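Local coordinates for chitin oligosaccahride binding protein NagB1 (PDB 7EHP) that binds short chitin oligosaccharides such as diacetylchitobiose and probably hands them to a membrane transporter as an extracellular solute-binding protein, at residues T2-H7 and P61-D66; D135-W140 and S266-G271; I356-V361 and D392-M397. All blocks are in the same frame, centred on the assembly; numbering follows the deposited sequence.

Interaction 1: T2-H7 and P61-D66; sequences TVSLRH and PPKIFD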
ATOM      1  N   THR A   2       4.933  23.802  15.491  1.00 43.43           N
ATOM      2  CA  THR A   2       4.809  23.675  16.940  1.00 42.53           C
ATOM      3  C   THR A   2       3.896  22.501  17.309  1.00 44.30           C
ATOM      4  O   THR A   2       4.123  21.840  18.321  1.00 47.55           O
ATOM      5  CB  THR A   2       4.282  24.966  17.569  1.00 44.97           C
ATOM      6  OG1 THR A   2       5.106  26.057  17.146  1.00 49.80           O
ATOM      7  CG2 THR A   2       4.307  24.870  19.096  1.00 44.91           C
ATOM      8  N   VAL A   3       2.874  22.235  16.495  1.00 37.83           N
ATOM      9  CA  VAL A   3       2.205  20.932  16.480  1.00 27.69           C
ATOM     10  C   VAL A   3       2.639  20.230  15.196  1.00 25.11           C
ATOM     11  O   VAL A   3       2.272  20.655  14.092  1.00 24.61           O
ATOM     12  CB  VAL A   3       0.679  21.052  16.555  1.00 24.10           C
ATOM     13  CG1 VAL A   3       0.033  19.741  16.122  1.00 31.13           C
ATOM     14  CG2 VAL A   3       0.238  21.408  17.976  1.00 32.63           C
ATOM     15  N   SER A   4       3.419  19.159  15.334  1.00 25.67           N
ATOM     16  CA  SER A   4       4.036  18.504  14.188  1.00 26.25           C
ATOM     17  C   SER A   4       3.067  17.538  13.521  1.00 22.05           C
ATOM     18  O   SER A   4       2.346  16.787  14.190  1.00 23.96           O
ATOM     19  CB  SER A   4       5.301  17.764  14.622  1.00 24.65           C
ATOM     20  OG  SER A   4       5.078  17.076  15.839  1.00 27.04           O
ATOM     21  N   LEU A   5       3.057  17.561  12.191  1.00 22.11           N
ATOM     22  CA  LEU A   5       2.188  16.706  11.386  1.00 21.46           C
ATOM     23  C   LEU A   5       3.093  16.003  10.383  1.00 18.94           C
ATOM     24  O   LEU A   5       3.465  16.594   9.368  1.00 16.39           O
ATOM     25  CB  LEU A   5       1.093  17.504  10.681  1.00 20.98           C
ATOM     26  CG  LEU A   5      -0.149  16.704  10.247  1.00 24.16           C
ATOM     27  CD1 LEU A   5      -1.306  17.614   9.812  1.00 18.09           C
ATOM     28  CD2 LEU A   5       0.144  15.689   9.164  1.00 11.37           C
ATOM     29  N   ARG A   6       3.424  14.742  10.656  1.00 18.94           N
ATOM     30  CA  ARG A   6       4.313  13.971   9.789  1.00 17.41           C
ATOM     31  C   ARG A   6       3.501  13.267   8.702  1.00 17.17           C
ATOM     32  O   ARG A   6       2.561  12.520   8.998  1.00 17.90           O
ATOM     33  CB  ARG A   6       5.101  12.953  10.610  1.00 16.08           C
ATOM     34  CG  ARG A   6       5.770  11.861   9.769  1.00 16.08           C
ATOM     35  CD  ARG A   6       7.075  12.332   9.164  1.00 15.36           C
ATOM     36  NE  ARG A   6       7.962  12.974  10.138  1.00 18.06           N
ATOM     37  CZ  ARG A   6       8.653  12.346  11.088  1.00 21.25           C
ATOM     38  NH1 ARG A   6       8.600  11.021  11.229  1.00 23.21           N
ATOM     39  NH2 ARG A   6       9.416  13.054  11.904  1.00 24.31           N
ATOM     40  N   HIS A   7       3.866  13.499   7.449  1.00 18.75           N
ATOM     41  CA  HIS A   7       3.178  12.886   6.322  1.00 16.20           C
ATOM     42  C   HIS A   7       4.217  12.404   5.318  1.00 17.07           C
ATOM     43  O   HIS A   7       5.395  12.775   5.376  1.00 15.77           O
ATOM     44  CB  HIS A   7       2.237  13.886   5.651  1.00 13.86           C
ATOM     45  CG  HIS A   7       2.972  15.002   4.982  1.00 16.20           C
ATOM     46  ND1 HIS A   7       3.442  14.906   3.690  1.00 17.61           N
ATOM     47  CD2 HIS A   7       3.392  16.202   5.447  1.00 17.31           C
ATOM     48  CE1 HIS A   7       4.088  16.013   3.375  1.00 16.67           C
ATOM     49  NE2 HIS A   7       4.068  16.818   4.423  1.00 14.42           N
ATOM     50  N   PRO A  61       7.860  10.798  19.114  1.00 27.45           N
ATOM     51  CA  PRO A  61       7.248  10.806  17.777  1.00 25.41           C
ATOM     52  C   PRO A  61       6.612  12.154  17.491  1.00 30.01           C
ATOM     53  O   PRO A  61       6.398  12.952  18.418  1.00 23.15           O
ATOM     54  CB  PRO A  61       6.183   9.708  17.881  1.00 24.70           C
ATOM     55  CG  PRO A  61       5.779   9.773  19.323  1.00 24.85           C
ATOM     56  CD  PRO A  61       7.085   9.947  20.038  1.00 27.28           C
ATOM     57  N   PRO A  62       6.267  12.442  16.235  1.00 28.07           N
ATOM     58  CA  PRO A  62       5.514  13.665  15.951  1.00 23.01           C
ATOM     59  C   PRO A  62       4.182  13.621  16.680  1.00 22.12           C
ATOM     60  O   PRO A  62       3.789  12.592  17.236  1.00 21.34           O
ATOM     61  CB  PRO A  62       5.335  13.623  14.428  1.00 21.11           C
ATOM     62  CG  PRO A  62       6.454  12.716  13.955  1.00 20.95           C
ATOM     63  CD  PRO A  62       6.458  11.652  15.006  1.00 26.75           C
ATOM     64  N   LYS A  63       3.470  14.754  16.683  1.00 24.30           N
ATOM     65  CA  LYS A  63       2.169  14.754  17.357  1.00 18.18           C
ATOM     66  C   LYS A  63       1.112  14.059  16.503  1.00 21.95           C
ATOM     67  O   LYS A  63       0.254  13.341  17.028  1.00 22.58           O
ATOM     68  CB  LYS A  63       1.754  16.188  17.707  1.00 24.24           C
ATOM     69  CG  LYS A  63       2.685  16.890  18.737  1.00 29.13           C
ATOM     70  CD  LYS A  63       3.032  15.949  19.906  1.00 27.63           C
ATOM     71  CE  LYS A  63       4.016  16.545  20.922  1.00 34.86           C
ATOM     72  NZ  LYS A  63       5.202  17.217  20.305  1.00 39.77           N
ATOM     73  N   ILE A  64       1.182  14.233  15.187  1.00 17.49           N
ATOM     74  CA  ILE A  64       0.322  13.550  14.230  1.00 16.69           C
ATOM     75  C   ILE A  64       1.239  12.943  13.174  1.00 16.73           C
ATOM     76  O   ILE A  64       2.164  13.616  12.710  1.00 17.52           O
ATOM     77  CB  ILE A  64      -0.685  14.528  13.578  1.00 18.41           C
ATOM     78  CG1 ILE A  64      -1.512  15.263  14.641  1.00 20.36           C
ATOM     79  CG2 ILE A  64      -1.577  13.807  12.556  1.00 16.29           C
ATOM     80  CD1 ILE A  64      -2.057  16.604  14.158  1.00 17.53           C
ATOM     81  N   PHE A  65       1.007  11.677  12.796  1.00 18.43           N
ATOM     82  CA  PHE A  65       1.990  11.011  11.941  1.00 16.41           C
ATOM     83  C   PHE A  65       1.365   9.942  11.060  1.00 13.48           C
ATOM     84  O   PHE A  65       0.486   9.190  11.492  1.00 12.89           O
ATOM     85  CB  PHE A  65       3.119  10.366  12.758  1.00 17.45           C
ATOM     86  CG  PHE A  65       2.657   9.722  14.032  1.00 21.39           C
ATOM     87  CD1 PHE A  65       2.167   8.419  14.029  1.00 18.95           C
ATOM     88  CD2 PHE A  65       2.720  10.412  15.234  1.00 17.09           C
ATOM     89  CE1 PHE A  65       1.747   7.816  15.209  1.00 15.77           C
ATOM     90  CE2 PHE A  65       2.301   9.822  16.411  1.00 20.40           C
ATOM     91  CZ  PHE A  65       1.817   8.534  16.406  1.00 20.42           C
ATOM     92  N   ASP A  66       1.851   9.876   9.828  1.00 13.93           N
ATOM     93  CA  ASP A  66       1.503   8.780   8.932  1.00 17.67           C
ATOM     94  C   ASP A  66       1.844   7.452   9.603  1.00 18.01           C
ATOM     95  O   ASP A  66       3.000   7.212   9.970  1.00 17.05           O
ATOM     96  CB  ASP A  66       2.261   8.954   7.619  1.00 13.80           C
ATOM     97  CG  ASP A  66       1.819   7.984   6.559  1.00 20.80           C
ATOM     98  OD1 ASP A  66       1.924   6.757   6.780  1.00 19.24           O
ATOM     99  OD2 ASP A  66       1.352   8.455   5.501  1.00 22.60           O
TER
HETATM  100  O   HOH W   1       4.888  19.413  18.525  1.00 40.90           O
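Two parallel strands of the mixed sheet, 3-7 and 64-68, meet in one lobe of a periplasmic-binding-protein-type fold. The chain passes from 3-7 through helix 15-31 to strand 37-41, which also pairs with 3-7, and through helix 44-58 to 64-68: two successive beta-alpha-beta units. Leu5 pairs with Ile64 and Arg6 with Phe65. Ile64 N donates to Ser4 O (3.0 Å), Arg6 N to Ile64 O (2.7 Å) and Asp66 N to Arg6 O (2.9 Å). Just before the second strand the Ser4 hydroxyl adds a side-chain bond: OG, turned between its own N and carbonyl carbon (chi1 43°), accepts from Lys63 N at 2.9 Å. On one face Leu5 CG rests on Ile64 CG2 (4.0 Å). On the other, Pro62 CG lies over the centre of one face of the Arg6 guanidinium, 3.6 Å from CZ, where bends at chi2 and chi3 fold the arginine back. Salt bridges to Glu40 and Glu55 and a hydrogen bond to Asn47 hold its nitrogens. At the outer end a water links Thr2 O to Lys63 NZ. Polar bonds thus limit the turning of the buried arginine, Pro62 covers one face, and the two carboxylates probably offset its charge.

Interaction 2: D135-W140 and S266-G271; sequences DVPRRW and SFPDVG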
ATOM      1  N   ASP A 135      -7.409  -9.760 -24.858  1.00 28.57           N
ATOM      2  CA  ASP A 135      -8.368  -9.417 -23.822  1.00 31.89           C
ATOM      3  C   ASP A 135      -7.664  -9.332 -22.476  1.00 35.91           C
ATOM      4  O   ASP A 135      -6.477  -9.644 -22.342  1.00 28.48           O
ATOM      5  CB  ASP A 135      -9.488 -10.457 -23.726  1.00 36.63           C
ATOM      6  CG  ASP A 135     -10.225 -10.663 -25.026  1.00 42.88           C
ATOM      7  OD1 ASP A 135     -10.225  -9.749 -25.878  1.00 49.07           O
ATOM      8  OD2 ASP A 135     -10.823 -11.750 -25.180  1.00 48.38           O
ATOM      9  N   VAL A 136      -8.425  -8.942 -21.455  1.00 26.88           N
ATOM     10  CA  VAL A 136      -7.902  -8.940 -20.085  1.00 29.99           C
ATOM     11  C   VAL A 136      -7.585 -10.371 -19.673  1.00 25.49           C
ATOM     12  O   VAL A 136      -8.446 -11.261 -19.829  1.00 27.77           O
ATOM     13  CB  VAL A 136      -8.917  -8.291 -19.122  1.00 28.13           C
ATOM     14  CG1 VAL A 136      -8.601  -8.631 -17.666  1.00 25.48           C
ATOM     15  CG2 VAL A 136      -8.920  -6.788 -19.335  1.00 32.23           C
ATOM     16  N   PRO A 137      -6.388 -10.659 -19.149  1.00 27.47           N
ATOM     17  CA  PRO A 137      -6.033 -12.048 -18.826  1.00 27.88           C
ATOM     18  C   PRO A 137      -6.624 -12.438 -17.484  1.00 27.64           C
ATOM     19  O   PRO A 137      -6.412 -11.764 -16.473  1.00 26.36           O
ATOM     20  CB  PRO A 137      -4.500 -12.014 -18.778  1.00 26.76           C
ATOM     21  CG  PRO A 137      -4.226 -10.607 -18.223  1.00 27.76           C
ATOM     22  CD  PRO A 137      -5.242  -9.743 -18.955  1.00 26.63           C
ATOM     23  N   ARG A 138      -7.374 -13.535 -17.468  1.00 27.34           N
ATOM     24  CA  ARG A 138      -8.011 -13.978 -16.236  0.54 27.76           C
ATOM     25  C   ARG A 138      -7.299 -15.142 -15.566  1.00 27.27           C
ATOM     26  O   ARG A 138      -7.574 -15.423 -14.398  1.00 24.80           O
ATOM     27  CB  ARG A 138      -9.476 -14.352 -16.482  0.54 30.90           C
ATOM     28  CG  ARG A 138     -10.430 -13.193 -16.201  0.54 30.70           C
ATOM     29  CD  ARG A 138      -9.988 -12.351 -14.976  0.54 31.81           C
ATOM     30  NE  ARG A 138     -10.629 -12.750 -13.719  0.54 34.62           N
ATOM     31  CZ  ARG A 138     -10.180 -13.694 -12.894  0.54 31.25           C
ATOM     32  NH1 ARG A 138      -9.061 -14.338 -13.157  0.54 26.42           N
ATOM     33  NH2 ARG A 138     -10.851 -13.984 -11.787  0.54 33.69           N
ATOM     34  N   ARG A 139      -6.373 -15.806 -16.245  1.00 25.85           N
ATOM     35  CA  ARG A 139      -5.632 -16.888 -15.612  1.00 23.84           C
ATOM     36  C   ARG A 139      -4.180 -16.788 -16.060  1.00 22.59           C
ATOM     37  O   ARG A 139      -3.849 -15.999 -16.942  1.00 24.78           O
ATOM     38  CB  ARG A 139      -6.243 -18.249 -15.948  1.00 27.13           C
ATOM     39  CG  ARG A 139      -7.605 -18.463 -15.320  1.00 30.67           C
ATOM     40  CD  ARG A 139      -7.972 -19.933 -15.286  1.00 35.47           C
ATOM     41  NE  ARG A 139      -7.991 -20.493 -16.632  1.00 41.85           N
ATOM     42  CZ  ARG A 139      -7.768 -21.771 -16.922  1.00 39.05           C
ATOM     43  NH1 ARG A 139      -7.527 -22.659 -15.966  1.00 39.85           N
ATOM     44  NH2 ARG A 139      -7.792 -22.162 -18.180  1.00 37.69           N
ATOM     45  N   TRP A 140      -3.313 -17.609 -15.449  1.00 23.82           N
ATOM     46  CA  TRP A 140      -1.872 -17.498 -15.689  1.00 19.64           C
ATOM     47  C   TRP A 140      -1.530 -17.649 -17.165  1.00 25.47           C
ATOM     48  O   TRP A 140      -0.760 -16.852 -17.721  1.00 21.05           O
ATOM     49  CB  TRP A 140      -1.109 -18.536 -14.858  1.00 27.45           C
ATOM     50  CG  TRP A 140       0.389 -18.432 -15.007  1.00 24.20           C
ATOM     51  CD1 TRP A 140       1.193 -19.182 -15.830  1.00 23.26           C
ATOM     52  CD2 TRP A 140       1.254 -17.519 -14.327  1.00 20.84           C
ATOM     53  NE1 TRP A 140       2.497 -18.788 -15.699  1.00 23.08           N
ATOM     54  CE2 TRP A 140       2.565 -17.774 -14.778  1.00 24.58           C
ATOM     55  CE3 TRP A 140       1.049 -16.513 -13.374  1.00 22.98           C
ATOM     56  CZ2 TRP A 140       3.665 -17.064 -14.308  1.00 23.29           C
ATOM     57  CZ3 TRP A 140       2.142 -15.806 -12.908  1.00 20.56           C
ATOM     58  CH2 TRP A 140       3.438 -16.091 -13.371  1.00 23.65           C
ATOM     59  N   SER A 266      -7.921  -7.370 -11.425  1.00 21.47           N
ATOM     60  CA  SER A 266      -7.315  -8.235 -10.422  1.00 21.84           C
ATOM     61  C   SER A 266      -6.337  -9.200 -11.087  1.00 20.68           C
ATOM     62  O   SER A 266      -6.505  -9.590 -12.248  1.00 23.45           O
ATOM     63  CB  SER A 266      -8.398  -9.000  -9.666  1.00 23.87           C
ATOM     64  OG  SER A 266      -7.830  -9.912  -8.744  1.00 30.17           O
ATOM     65  N   PHE A 267      -5.291  -9.564 -10.349  1.00 17.66           N
ATOM     66  CA  PHE A 267      -4.234 -10.402 -10.903  1.00 19.32           C
ATOM     67  C   PHE A 267      -4.807 -11.740 -11.356  1.00 19.47           C
ATOM     68  O   PHE A 267      -5.638 -12.321 -10.656  1.00 20.26           O
ATOM     69  CB  PHE A 267      -3.137 -10.639  -9.861  1.00 20.41           C
ATOM     70  CG  PHE A 267      -1.905 -11.235 -10.428  1.00 17.28           C
ATOM     71  CD1 PHE A 267      -0.951 -10.436 -11.041  1.00 19.33           C
ATOM     72  CD2 PHE A 267      -1.718 -12.616 -10.399  1.00 23.13           C
ATOM     73  CE1 PHE A 267       0.201 -11.004 -11.591  1.00 20.04           C
ATOM     74  CE2 PHE A 267      -0.588 -13.196 -10.945  1.00 18.64           C
ATOM     75  CZ  PHE A 267       0.373 -12.396 -11.552  1.00 24.27           C
ATOM     76  N   PRO A 268      -4.375 -12.266 -12.508  1.00 22.53           N
ATOM     77  CA  PRO A 268      -4.900 -13.554 -12.980  1.00 19.09           C
ATOM     78  C   PRO A 268      -4.851 -14.660 -11.929  1.00 24.13           C
ATOM     79  O   PRO A 268      -3.974 -14.693 -11.058  1.00 24.10           O
ATOM     80  CB  PRO A 268      -3.994 -13.879 -14.173  1.00 23.89           C
ATOM     81  CG  PRO A 268      -3.603 -12.537 -14.697  1.00 23.07           C
ATOM     82  CD  PRO A 268      -3.420 -11.682 -13.470  1.00 22.27           C
ATOM     83  N   ASP A 269      -5.826 -15.563 -12.010  1.00 25.22           N
ATOM     84  CA  ASP A 269      -5.805 -16.752 -11.181  1.00 24.67           C
ATOM     85  C   ASP A 269      -4.723 -17.710 -11.673  1.00 21.12           C
ATOM     86  O   ASP A 269      -4.299 -17.654 -12.826  1.00 22.95           O
ATOM     87  CB  ASP A 269      -7.169 -17.428 -11.206  1.00 26.01           C
ATOM     88  CG  ASP A 269      -8.180 -16.712 -10.336  1.00 32.94           C
ATOM     89  OD1 ASP A 269      -7.754 -15.875  -9.506  1.00 24.28           O
ATOM     90  OD2 ASP A 269      -9.392 -16.991 -10.483  1.00 28.33           O
ATOM     91  N   VAL A 270      -4.262 -18.586 -10.774  1.00 27.91           N
ATOM     92  CA  VAL A 270      -3.198 -19.535 -11.087  1.00 30.30           C
ATOM     93  C   VAL A 270      -3.554 -20.976 -10.743  1.00 33.26           C
ATOM     94  O   VAL A 270      -2.724 -21.867 -10.934  1.00 33.78           O
ATOM     95  CB  VAL A 270      -1.868 -19.149 -10.404  1.00 24.86           C
ATOM     96  CG1 VAL A 270      -1.523 -17.677 -10.657  1.00 26.40           C
ATOM     97  CG2 VAL A 270      -1.919 -19.472  -8.931  1.00 23.72           C
ATOM     98  N   GLY A 271      -4.763 -21.253 -10.266  1.00 33.87           N
ATOM     99  CA  GLY A 271      -5.085 -22.612  -9.891  1.00 31.60           C
ATOM    100  C   GLY A 271      -4.406 -22.970  -8.590  1.00 38.63           C
ATOM    101  O   GLY A 271      -3.674 -23.965  -8.499  1.00 42.57           O
TER
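Trp140 meets the edge of the Phe267 ring, CZ3 of the indole lying 4.1 Å from CZ of the phenylalanine, while one face of that ring carries Pro268 CD, 3.4 Å above its plane and displaced toward the rim. Trp140, its CG anti to the backbone N (chi1 -177°), runs beside Phe267 in the same direction, and its CE3 also touches Val270 CG1 at 3.9 Å. Arg206 makes a cation-pi contact with the indole. The Arg138 guanidinium has the Asp269 carboxylate at its edge. Their planes stand 84° apart and NH2 to OD2 is 3.6 Å, a long ion pair, not a flat two-pronged one; it is seen in one of two modelled arginine conformers and is therefore doubtful. The backbones are bridged once: Asp269 N donates to Arg138 O (3.0 Å) from above the carbonyl plane, and Asp269 O receives a weak bond from Trp140 N. Pro268 fits in alongside, with CB 3.5 Å from Arg139 C and CG 3.4 Å from Pro137 O. Asp269 OD1 is bonded to Gly276 N, and an alanine here would probably leave that amide without its acceptor and remove the long pairing with Arg138. Arg139 is the N-cap of helix 140-152, and the arrangement is a loop-to-loop join in which the segment after strand 262-265 packs against the start of that helix.

Interaction 3: I356-V361 and D392-M397; sequences IVQAKV and DANRDM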
ATOM      1  N   ILE A 356       1.049  -7.996   8.762  1.00 18.52           N
ATOM      2  CA  ILE A 356       1.018  -9.222   9.549  1.00 19.96           C
ATOM      3  C   ILE A 356       2.406  -9.596  10.073  1.00 23.27           C
ATOM      4  O   ILE A 356       2.558  -9.919  11.254  1.00 21.67           O
ATOM      5  CB  ILE A 356       0.392 -10.384   8.741  1.00 22.38           C
ATOM      6  CG1 ILE A 356      -1.066 -10.072   8.420  1.00 19.78           C
ATOM      7  CG2 ILE A 356       0.470 -11.696   9.540  1.00 22.99           C
ATOM      8  CD1 ILE A 356      -1.633 -10.870   7.299  1.00 19.77           C
ATOM      9  N   VAL A 357       3.438  -9.559   9.208  1.00 14.68           N
ATOM     10  CA  VAL A 357       4.773 -10.003   9.617  1.00 17.83           C
ATOM     11  C   VAL A 357       5.496  -8.898  10.383  1.00 21.67           C
ATOM     12  O   VAL A 357       5.187  -7.707  10.278  1.00 22.65           O
ATOM     13  CB  VAL A 357       5.621 -10.481   8.412  1.00 16.94           C
ATOM     14  CG1 VAL A 357       4.846 -11.496   7.581  1.00 14.59           C
ATOM     15  CG2 VAL A 357       6.074  -9.297   7.553  1.00 15.07           C
ATOM     16  N   GLN A 358       6.495  -9.314  11.162  1.00 19.22           N
ATOM     17  CA  GLN A 358       7.354  -8.390  11.893  1.00 19.26           C
ATOM     18  C   GLN A 358       8.264  -7.596  10.942  1.00 21.29           C
ATOM     19  O   GLN A 358       8.576  -8.030   9.828  1.00 16.87           O
ATOM     20  CB  GLN A 358       8.203  -9.175  12.900  1.00 24.21           C
ATOM     21  CG  GLN A 358       7.386 -10.079  13.840  1.00 26.42           C
ATOM     22  CD  GLN A 358       7.219 -11.525  13.367  1.00 28.21           C
ATOM     23  OE1 GLN A 358       7.122 -11.804  12.173  1.00 20.79           O
ATOM     24  NE2 GLN A 358       7.152 -12.449  14.323  1.00 24.27           N
ATOM     25  N   ALA A 359       8.715  -6.426  11.414  1.00 19.82           N
ATOM     26  CA  ALA A 359       9.540  -5.542  10.589  1.00 20.50           C
ATOM     27  C   ALA A 359      10.778  -6.252  10.055  1.00 19.78           C
ATOM     28  O   ALA A 359      11.138  -6.088   8.884  1.00 19.57           O
ATOM     29  CB  ALA A 359       9.961  -4.304  11.384  1.00 17.37           C
ATOM     30  N   LYS A 360      11.447  -7.042  10.898  1.00 18.47           N
ATOM     31  CA  LYS A 360      12.669  -7.708  10.469  1.00 18.04           C
ATOM     32  C   LYS A 360      12.404  -8.680   9.333  1.00 17.29           C
ATOM     33  O   LYS A 360      13.252  -8.843   8.448  1.00 19.14           O
ATOM     34  CB  LYS A 360      13.313  -8.450  11.635  1.00 22.46           C
ATOM     35  CG  LYS A 360      14.802  -8.741  11.429  1.00 29.74           C
ATOM     36  CD  LYS A 360      15.628  -7.487  11.678  1.00 35.26           C
ATOM     37  CE  LYS A 360      16.983  -7.524  10.967  1.00 42.26           C
ATOM     38  NZ  LYS A 360      17.707  -6.222  11.151  1.00 42.30           N
ATOM     39  N   VAL A 361      11.239  -9.328   9.342  1.00 16.72           N
ATOM     40  CA  VAL A 361      10.884 -10.261   8.277  1.00 18.26           C
ATOM     41  C   VAL A 361      10.636  -9.506   6.978  1.00 18.34           C
ATOM     42  O   VAL A 361      11.118  -9.900   5.913  1.00 14.79           O
ATOM     43  CB  VAL A 361       9.657 -11.095   8.691  1.00 16.49           C
ATOM     44  CG1 VAL A 361       9.117 -11.892   7.515  1.00 15.31           C
ATOM     45  CG2 VAL A 361      10.003 -12.004   9.863  1.00 16.56           C
ATOM     46  N   ASP A 392      13.247 -16.699  14.062  1.00 25.63           N
ATOM     47  CA  ASP A 392      13.844 -15.777  15.028  1.00 28.37           C
ATOM     48  C   ASP A 392      12.851 -14.705  15.460  1.00 32.54           C
ATOM     49  O   ASP A 392      12.741 -14.388  16.649  1.00 37.77           O
ATOM     50  CB  ASP A 392      15.088 -15.111  14.432  1.00 33.89           C
ATOM     51  CG  ASP A 392      16.274 -16.046  14.332  1.00 39.79           C
ATOM     52  OD1 ASP A 392      16.102 -17.265  14.544  1.00 43.37           O
ATOM     53  OD2 ASP A 392      17.386 -15.550  14.047  1.00 43.29           O
ATOM     54  N   ALA A 393      12.137 -14.116  14.495  1.00 28.38           N
ATOM     55  CA  ALA A 393      11.139 -13.099  14.805  1.00 32.04           C
ATOM     56  C   ALA A 393      10.057 -13.654  15.721  1.00 28.30           C
ATOM     57  O   ALA A 393       9.680 -13.014  16.708  1.00 31.20           O
ATOM     58  CB  ALA A 393      10.527 -12.550  13.514  1.00 26.42           C
ATOM     59  N   ASN A 394       9.554 -14.854  15.411  1.00 26.82           N
ATOM     60  CA  ASN A 394       8.516 -15.478  16.230  1.00 30.38           C
ATOM     61  C   ASN A 394       8.990 -15.695  17.660  1.00 33.30           C
ATOM     62  O   ASN A 394       8.226 -15.484  18.613  1.00 32.99           O
ATOM     63  CB  ASN A 394       8.085 -16.807  15.615  1.00 27.32           C
ATOM     64  CG  ASN A 394       7.288 -16.621  14.361  1.00 23.63           C
ATOM     65  OD1 ASN A 394       6.971 -15.495  13.982  1.00 26.59           O
ATOM     66  ND2 ASN A 394       6.947 -17.717  13.709  1.00 18.18           N
ATOM     67  N   ARG A 395      10.251 -16.117  17.825  1.00 34.27           N
ATOM     68  CA  ARG A 395      10.815 -16.282  19.160  1.00 36.77           C
ATOM     69  C   ARG A 395      10.951 -14.941  19.880  1.00 37.61           C
ATOM     70  O   ARG A 395      10.711 -14.855  21.088  1.00 44.28           O
ATOM     71  CB  ARG A 395      12.162 -16.990  19.055  1.00 37.79           C
ATOM     72  CG  ARG A 395      12.876 -17.265  20.365  1.00 37.68           C
ATOM     73  CD  ARG A 395      13.911 -18.391  20.169  1.00 51.40           C
ATOM     74  NE  ARG A 395      14.446 -18.435  18.801  1.00 54.28           N
ATOM     75  CZ  ARG A 395      14.179 -19.381  17.894  1.00 50.53           C
ATOM     76  NH1 ARG A 395      13.366 -20.394  18.185  1.00 50.68           N
ATOM     77  NH2 ARG A 395      14.723 -19.304  16.680  1.00 39.87           N
ATOM     78  N   ASP A 396      11.311 -13.878  19.154  1.00 35.62           N
ATOM     79  CA  ASP A 396      11.558 -12.573  19.761  1.00 39.80           C
ATOM     80  C   ASP A 396      10.272 -11.841  20.150  1.00 41.52           C
ATOM     81  O   ASP A 396      10.340 -10.826  20.857  1.00 49.48           O
ATOM     82  CB  ASP A 396      12.388 -11.708  18.806  1.00 41.47           C
ATOM     83  CG  ASP A 396      13.819 -12.239  18.604  1.00 43.66           C
ATOM     84  OD1 ASP A 396      14.172 -13.321  19.126  1.00 48.97           O
ATOM     85  OD2 ASP A 396      14.608 -11.566  17.911  1.00 45.07           O
ATOM     86  N   MET A 397       9.111 -12.324  19.704  1.00 44.58           N
ATOM     87  CA  MET A 397       7.831 -11.763  20.116  1.00 39.08           C
ATOM     88  C   MET A 397       7.595 -11.925  21.622  1.00 46.81           C
ATOM     89  O   MET A 397       6.869 -11.120  22.216  1.00 48.11           O
ATOM     90  CB  MET A 397       6.758 -12.457  19.255  1.00 42.26           C
ATOM     91  CG  MET A 397       6.805 -12.115  17.724  1.00 39.89           C
ATOM     92  SD  MET A 397       6.320 -10.484  17.129  1.00 64.85           S
ATOM     93  CE  MET A 397       4.554 -10.692  17.283  1.00 47.26           C
TER
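Gln358 carries the contact, reaching across to helix 379-396 with an amide that packs on Ala393 and bonds to Asn394. Its CD lies 3.5 Å from Ala393 CB, and Val361 CG2 touches the same methyl at 3.7 Å, so the small alanine side chain is met by both residues. NE2 donates to Asn394 OD1 (3.1 Å, N-H...O 167°), a nearly straight bond lying in the planes of both amides, which are themselves only 31° apart although the side chains cross at about a right angle. The bend at chi2 (93°) swings the Gln358 amide toward that oxygen. Gln390 NE2 then bonds both Gln358 OE1 and Asn394 OD1, while Asn394 ND2 is bonded to Phe188 O; together these bonds limit how far either amide can turn. Toward the chain end the contact opens to solvent: Met397 is exposed, and its chain, bent at chi2 and chi3, brings SD to 3.5 Å from Gln358 CG, with a weak bond from NE2 to the sulfur. Gln358 is also the N-cap of helix 359-373, so the contact joins the beginning of that helix to the C-terminal part of helix 379-396, with helix 184-190 touching Gln358 through Val189.

In the fold
The three contacts lie far apart, none touching another: the centres of interactions 1 and 2 are about 41 Å apart, on opposite sides of the chain's centre, and the centre of interaction 3 is about 27 Å from that of interaction 1 and about 32 Å from that of interaction 2. Interaction 1 is buried and is the only one of the three made by paired strands, with regular backbone bonds; Asp66 brings it to about 6 Å from a bound NAG sugar. Interactions 2 and 3 are partly buried. The former joins two loops through a single backbone bridge and aromatic and proline packing, whereas the latter joins the start of one helix to the end of another through side chains, chiefly amides and a methyl.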